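Local structure of sulfide-quinone reductase (Aquifex aeolicus, 3HYW) at residues 275-283 and 419-430. The protein catalyses the FAD-dependent oxidation of hydrogen sulfide by a membrane quinone, building up polysulfur that is released typically as cyclooctasulfur. Numbering follows the deposited sequence.
Sequences VIVNRCFQN and CKDCEGAPGSRC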
ATOM      1  N   VAL A 275      34.204  17.152  -5.982  1.00 32.88           N
ATOM      2  CA  VAL A 275      35.400  16.566  -6.595  1.00 32.69           C
ATOM      3  C   VAL A 275      35.071  15.599  -7.737  1.00 32.42           C
ATOM      4  O   VAL A 275      34.362  14.611  -7.546  1.00 32.33           O
ATOM      5  CB  VAL A 275      36.296  15.843  -5.556  1.00 32.56           C
ATOM      6  CG1 VAL A 275      37.591  15.365  -6.213  1.00 32.25           C
ATOM      7  CG2 VAL A 275      36.603  16.775  -4.363  1.00 32.85           C
ATOM      8  N   ILE A 276      35.612  15.885  -8.915  1.00 32.34           N
ATOM      9  CA  ILE A 276      35.481  14.981 -10.053  1.00 32.12           C
ATOM     10  C   ILE A 276      36.336  13.746  -9.785  1.00 32.28           C
ATOM     11  O   ILE A 276      37.552  13.837  -9.599  1.00 32.01           O
ATOM     12  CB  ILE A 276      35.877  15.649 -11.388  1.00 32.37           C
ATOM     13  CG1 ILE A 276      35.043  16.919 -11.623  1.00 32.49           C
ATOM     14  CG2 ILE A 276      35.711  14.657 -12.566  1.00 31.29           C
ATOM     15  CD1 ILE A 276      35.555  17.822 -12.770  1.00 31.91           C
ATOM     16  N   VAL A 277      35.680  12.593  -9.718  1.00 32.33           N
ATOM     17  CA  VAL A 277      36.382  11.335  -9.490  1.00 32.15           C
ATOM     18  C   VAL A 277      35.926  10.297 -10.494  1.00 31.95           C
ATOM     19  O   VAL A 277      34.851  10.431 -11.088  1.00 31.73           O
ATOM     20  CB  VAL A 277      36.203  10.787  -8.035  1.00 31.94           C
ATOM     21  CG1 VAL A 277      36.877  11.702  -7.020  1.00 31.62           C
ATOM     22  CG2 VAL A 277      34.724  10.544  -7.679  1.00 32.14           C
ATOM     23  N   ASN A 278      36.760   9.278 -10.691  1.00 31.71           N
ATOM     24  CA  ASN A 278      36.378   8.121 -11.490  1.00 31.65           C
ATOM     25  C   ASN A 278      35.901   6.981 -10.573  1.00 31.67           C
ATOM     26  O   ASN A 278      35.631   7.215  -9.398  1.00 31.06           O
ATOM     27  CB  ASN A 278      37.525   7.697 -12.425  1.00 31.58           C
ATOM     28  CG  ASN A 278      38.803   7.312 -11.682  1.00 31.75           C
ATOM     29  OD1 ASN A 278      38.773   6.884 -10.522  1.00 31.63           O
ATOM     30  ND2 ASN A 278      39.938   7.437 -12.370  1.00 30.18           N
ATOM     31  N   ARG A 279      35.805   5.761 -11.106  1.00 32.08           N
ATOM     32  CA  ARG A 279      35.330   4.598 -10.339  1.00 32.31           C
ATOM     33  C   ARG A 279      36.215   4.276  -9.132  1.00 32.64           C
ATOM     34  O   ARG A 279      35.758   3.685  -8.146  1.00 32.52           O
ATOM     35  CB  ARG A 279      35.252   3.365 -11.241  1.00 32.46           C
ATOM     36  CG  ARG A 279      34.277   3.501 -12.401  1.00 33.14           C
ATOM     37  CD  ARG A 279      34.347   2.308 -13.333  1.00 33.26           C
ATOM     38  NE  ARG A 279      33.374   2.445 -14.408  1.00 33.51           N
ATOM     39  CZ  ARG A 279      33.520   1.941 -15.627  1.00 34.25           C
ATOM     40  NH1 ARG A 279      32.573   2.138 -16.532  1.00 34.60           N
ATOM     41  NH2 ARG A 279      34.612   1.254 -15.948  1.00 33.97           N
ATOM     42  N   CYS A 280      37.482   4.664  -9.226  1.00 32.71           N
ATOM     43  CA  CYS A 280      38.485   4.354  -8.212  1.00 33.36           C
ATOM     44  C   CYS A 280      38.688   5.554  -7.276  1.00 32.71           C
ATOM     45  O   CYS A 280      39.648   5.613  -6.511  1.00 32.88           O
ATOM     46  CB  CYS A 280      39.788   3.918  -8.893  1.00 33.71           C
ATOM     47  SG  CYS A 280      39.558   2.430  -9.924  1.00 37.25           S
ATOM     48  N   PHE A 281      37.758   6.505  -7.367  1.00 32.23           N
ATOM     49  CA  PHE A 281      37.736   7.731  -6.555  1.00 31.58           C
ATOM     50  C   PHE A 281      38.999   8.573  -6.676  1.00 31.82           C
ATOM     51  O   PHE A 281      39.413   9.275  -5.748  1.00 31.46           O
ATOM     52  CB  PHE A 281      37.274   7.441  -5.119  1.00 31.30           C
ATOM     53  CG  PHE A 281      35.786   7.270  -5.033  1.00 30.88           C
ATOM     54  CD1 PHE A 281      35.179   6.130  -5.559  1.00 30.58           C
ATOM     55  CD2 PHE A 281      34.984   8.291  -4.536  1.00 29.85           C
ATOM     56  CE1 PHE A 281      33.791   5.991  -5.549  1.00 30.52           C
ATOM     57  CE2 PHE A 281      33.595   8.157  -4.523  1.00 29.21           C
ATOM     58  CZ  PHE A 281      33.002   7.000  -5.018  1.00 30.78           C
ATOM     59  N   GLN A 282      39.567   8.497  -7.875  1.00 31.73           N
ATOM     60  CA  GLN A 282      40.727   9.246  -8.270  1.00 31.78           C
ATOM     61  C   GLN A 282      40.278  10.287  -9.286  1.00 31.66           C
ATOM     62  O   GLN A 282      39.408  10.018 -10.114  1.00 31.82           O
ATOM     63  CB  GLN A 282      41.718   8.267  -8.901  1.00 32.13           C
ATOM     64  CG  GLN A 282      42.929   8.859  -9.598  1.00 31.99           C
ATOM     65  CD  GLN A 282      43.666   7.794 -10.383  1.00 32.46           C
ATOM     66  OE1 GLN A 282      43.088   7.147 -11.253  1.00 32.58           O
ATOM     67  NE2 GLN A 282      44.936   7.588 -10.060  1.00 31.07           N
ATOM     68  N   ASN A 283      40.864  11.478  -9.221  1.00 31.52           N
ATOM     69  CA  ASN A 283      40.613  12.485 -10.248  1.00 31.36           C
ATOM     70  C   ASN A 283      41.174  12.002 -11.588  1.00 31.23           C
ATOM     71  O   ASN A 283      42.300  11.512 -11.632  1.00 31.23           O
ATOM     72  CB  ASN A 283      41.244  13.822  -9.868  1.00 31.47           C
ATOM     73  CG  ASN A 283      40.863  14.929 -10.824  1.00 31.51           C
ATOM     74  OD1 ASN A 283      39.699  15.338 -10.897  1.00 33.74           O
ATOM     75  ND2 ASN A 283      41.835  15.415 -11.568  1.00 30.42           N
ATOM     76  N   CYS A 419      39.353  -3.262  -9.831  1.00 39.78           N
ATOM     77  CA  CYS A 419      38.736  -2.552 -10.929  1.00 40.18           C
ATOM     78  C   CYS A 419      39.668  -2.580 -12.132  1.00 40.53           C
ATOM     79  O   CYS A 419      40.749  -1.977 -12.117  1.00 40.48           O
ATOM     80  CB  CYS A 419      38.398  -1.118 -10.519  1.00 40.30           C
ATOM     81  SG  CYS A 419      37.487  -0.208 -11.774  1.00 40.82           S
ATOM     82  N   LYS A 420      39.239  -3.301 -13.162  1.00 40.84           N
ATOM     83  CA  LYS A 420      40.030  -3.493 -14.378  1.00 41.59           C
ATOM     84  C   LYS A 420      40.064  -2.238 -15.254  1.00 41.75           C
ATOM     85  O   LYS A 420      40.899  -2.128 -16.156  1.00 42.01           O
ATOM     86  CB  LYS A 420      39.502  -4.695 -15.172  1.00 41.50           C
ATOM     87  CG  LYS A 420      37.991  -4.681 -15.426  1.00 42.01           C
ATOM     88  CD  LYS A 420      37.534  -5.949 -16.147  1.00 42.33           C
ATOM     89  CE  LYS A 420      36.010  -6.063 -16.178  1.00 43.70           C
ATOM     90  NZ  LYS A 420      35.419  -6.260 -14.814  1.00 44.20           N
ATOM     91  N   ASP A 421      39.152  -1.304 -14.987  1.00 41.78           N
ATOM     92  CA  ASP A 421      39.097  -0.036 -15.714  1.00 41.87           C
ATOM     93  C   ASP A 421      38.463   1.043 -14.844  1.00 41.71           C
ATOM     94  O   ASP A 421      37.237   1.081 -14.675  1.00 41.68           O
ATOM     95  CB  ASP A 421      38.321  -0.192 -17.030  1.00 42.05           C
ATOM     96  CG  ASP A 421      38.314   1.086 -17.869  1.00 42.67           C
ATOM     97  OD1 ASP A 421      39.228   1.928 -17.714  1.00 43.08           O
ATOM     98  OD2 ASP A 421      37.389   1.240 -18.695  1.00 43.36           O
ATOM     99  N   CYS A 422      39.311   1.916 -14.308  1.00 41.55           N
ATOM    100  CA  CYS A 422      38.883   2.993 -13.418  1.00 41.54           C
ATOM    101  C   CYS A 422      38.090   4.087 -14.134  1.00 41.45           C
ATOM    102  O   CYS A 422      37.349   4.824 -13.498  1.00 41.14           O
ATOM    103  CB  CYS A 422      40.090   3.623 -12.706  1.00 41.40           C
ATOM    104  SG  CYS A 422      40.908   2.588 -11.449  1.00 41.98           S
ATOM    105  N   GLU A 423      38.253   4.187 -15.454  1.00 41.51           N
ATOM    106  CA  GLU A 423      37.621   5.248 -16.242  1.00 41.61           C
ATOM    107  C   GLU A 423      36.107   5.075 -16.348  1.00 41.09           C
ATOM    108  O   GLU A 423      35.617   4.093 -16.903  1.00 41.45           O
ATOM    109  CB  GLU A 423      38.261   5.338 -17.631  1.00 41.65           C
ATOM    110  CG  GLU A 423      37.721   6.466 -18.499  1.00 42.53           C
ATOM    111  CD  GLU A 423      38.330   6.469 -19.886  1.00 43.00           C
ATOM    112  OE1 GLU A 423      39.542   6.756 -20.012  1.00 45.19           O
ATOM    113  OE2 GLU A 423      37.596   6.183 -20.854  1.00 45.67           O
ATOM    114  N   GLY A 424      35.378   6.049 -15.814  1.00 40.50           N
ATOM    115  CA  GLY A 424      33.923   6.019 -15.773  1.00 39.63           C
ATOM    116  C   GLY A 424      33.428   6.684 -14.504  1.00 39.05           C
ATOM    117  O   GLY A 424      34.222   7.027 -13.630  1.00 39.16           O
ATOM    118  N   ALA A 425      32.114   6.864 -14.406  1.00 38.38           N
ATOM    119  CA  ALA A 425      31.499   7.532 -13.267  1.00 37.80           C
ATOM    120  C   ALA A 425      31.681   6.734 -11.971  1.00 37.45           C
ATOM    121  O   ALA A 425      31.647   5.512 -11.997  1.00 37.24           O
ATOM    122  CB  ALA A 425      30.016   7.762 -13.543  1.00 37.70           C
ATOM    123  N   PRO A 426      31.860   7.428 -10.830  1.00 37.53           N
ATOM    124  CA  PRO A 426      31.881   6.713  -9.555  1.00 37.66           C
ATOM    125  C   PRO A 426      30.559   5.975  -9.383  1.00 38.00           C
ATOM    126  O   PRO A 426      29.504   6.526  -9.699  1.00 37.70           O
ATOM    127  CB  PRO A 426      32.006   7.836  -8.521  1.00 37.46           C
ATOM    128  CG  PRO A 426      31.564   9.075  -9.234  1.00 37.39           C
ATOM    129  CD  PRO A 426      32.011   8.882 -10.640  1.00 37.29           C
ATOM    130  N   GLY A 427      30.622   4.730  -8.921  1.00 38.41           N
ATOM    131  CA  GLY A 427      29.416   3.915  -8.778  1.00 39.10           C
ATOM    132  C   GLY A 427      29.090   3.046  -9.984  1.00 39.54           C
ATOM    133  O   GLY A 427      28.376   2.055  -9.851  1.00 39.58           O
ATOM    134  N   SER A 428      29.597   3.413 -11.164  1.00 39.85           N
ATOM    135  CA  SER A 428      29.405   2.593 -12.361  1.00 40.36           C
ATOM    136  C   SER A 428      30.335   1.381 -12.313  1.00 41.17           C
ATOM    137  O   SER A 428      31.430   1.453 -11.758  1.00 41.32           O
ATOM    138  CB  SER A 428      29.609   3.408 -13.648  1.00 40.14           C
ATOM    139  OG  SER A 428      30.973   3.738 -13.846  1.00 38.10           O
ATOM    140  N   ARG A 429      29.885   0.274 -12.897  1.00 42.24           N
ATOM    141  CA  ARG A 429      30.541  -1.026 -12.749  1.00 43.38           C
ATOM    142  C   ARG A 429      31.705  -1.215 -13.720  1.00 44.18           C
ATOM    143  O   ARG A 429      31.543  -1.042 -14.931  1.00 44.07           O
ATOM    144  CB  ARG A 429      29.513  -2.155 -12.924  1.00 43.47           C
ATOM    145  CG  ARG A 429      28.720  -2.524 -11.665  1.00 43.67           C
ATOM    146  CD  ARG A 429      27.808  -1.402 -11.173  1.00 44.83           C
ATOM    147  NE  ARG A 429      26.620  -1.915 -10.491  1.00 44.37           N
ATOM    148  CZ  ARG A 429      25.839  -1.206  -9.681  1.00 44.62           C
ATOM    149  NH1 ARG A 429      24.783  -1.781  -9.128  1.00 44.25           N
ATOM    150  NH2 ARG A 429      26.108   0.068  -9.409  1.00 44.21           N
ATOM    151  N   CYS A 430      32.866  -1.584 -13.169  1.00 45.08           N
ATOM    152  CA  CYS A 430      34.123  -1.714 -13.924  1.00 45.90           C
ATOM    153  C   CYS A 430      34.031  -2.763 -15.026  1.00 46.49           C
ATOM    154  O   CYS A 430      34.805  -2.730 -15.986  1.00 47.18           O
ATOM    155  CB  CYS A 430      35.307  -2.031 -12.981  1.00 45.72           C
ATOM    156  SG  CYS A 430      35.549  -0.850 -11.578  1.00 45.58           S
ATOM    157  OXT CYS A 430      33.183  -3.665 -14.991  1.00 47.09           O
TER
HETATM  158  O   HOH W   1      33.006   3.292  -8.133  1.00 28.04           O
HETATM  159  O   HOH W   2      34.869  -0.982 -18.097  1.00 64.63           O
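The disulfide between Cys280 and Cys422 fastens the C-terminal tail, residues 419-430, to the 275-283 loop that precedes strand 289-291. Its SG atoms lie 2.0 Å apart with a chi3 of -84°, and the CB of Cys419 rests on the SG of Cys280. Cys419 is itself joined to the terminal Cys430, so a second disulfide closes the tail into a loop, into which the Arg279 side chain is inserted. The chain of Arg279 is extended from CG to NE, which carries its guanidinium among the tail carbonyls. Arg279 NE gives a nearly straight hydrogen bond to Ser428 OG (2.8 Å, 175°), and Arg279 NH2 one to Asp421 O (2.9 Å); both acceptors lie near the guanidinium plane and thus fix its rotation. NH2 also donates to a water that donates to Cys430 O. Arg429 O sits above the centre of one face and Glu423 O over the opposite one, offset toward its rim, while Asp421 OD2 adds only a long salt bridge to NH2. With an alanine here, Ser428 OG and Asp421 O would probably lose these donors and a gap would open inside the loop. Arg279 N also donates to Cys422 O at 3.0 Å. Pro426 CG meets Val277 CG2 at 3.8 Å and Pro426 CB meets Phe281 CZ at 3.7 Å. Asn278 OD1 accepts from Cys280 N and Gln282 N, which approach from opposite faces of the amide. The disulfide-tied tail is thus held to a loop of the pyridine nucleotide-disulphide oxidoreductase region, beside helix 314-332, where the Asn278-Cys280 bond forms an Asx turn within a type I turn.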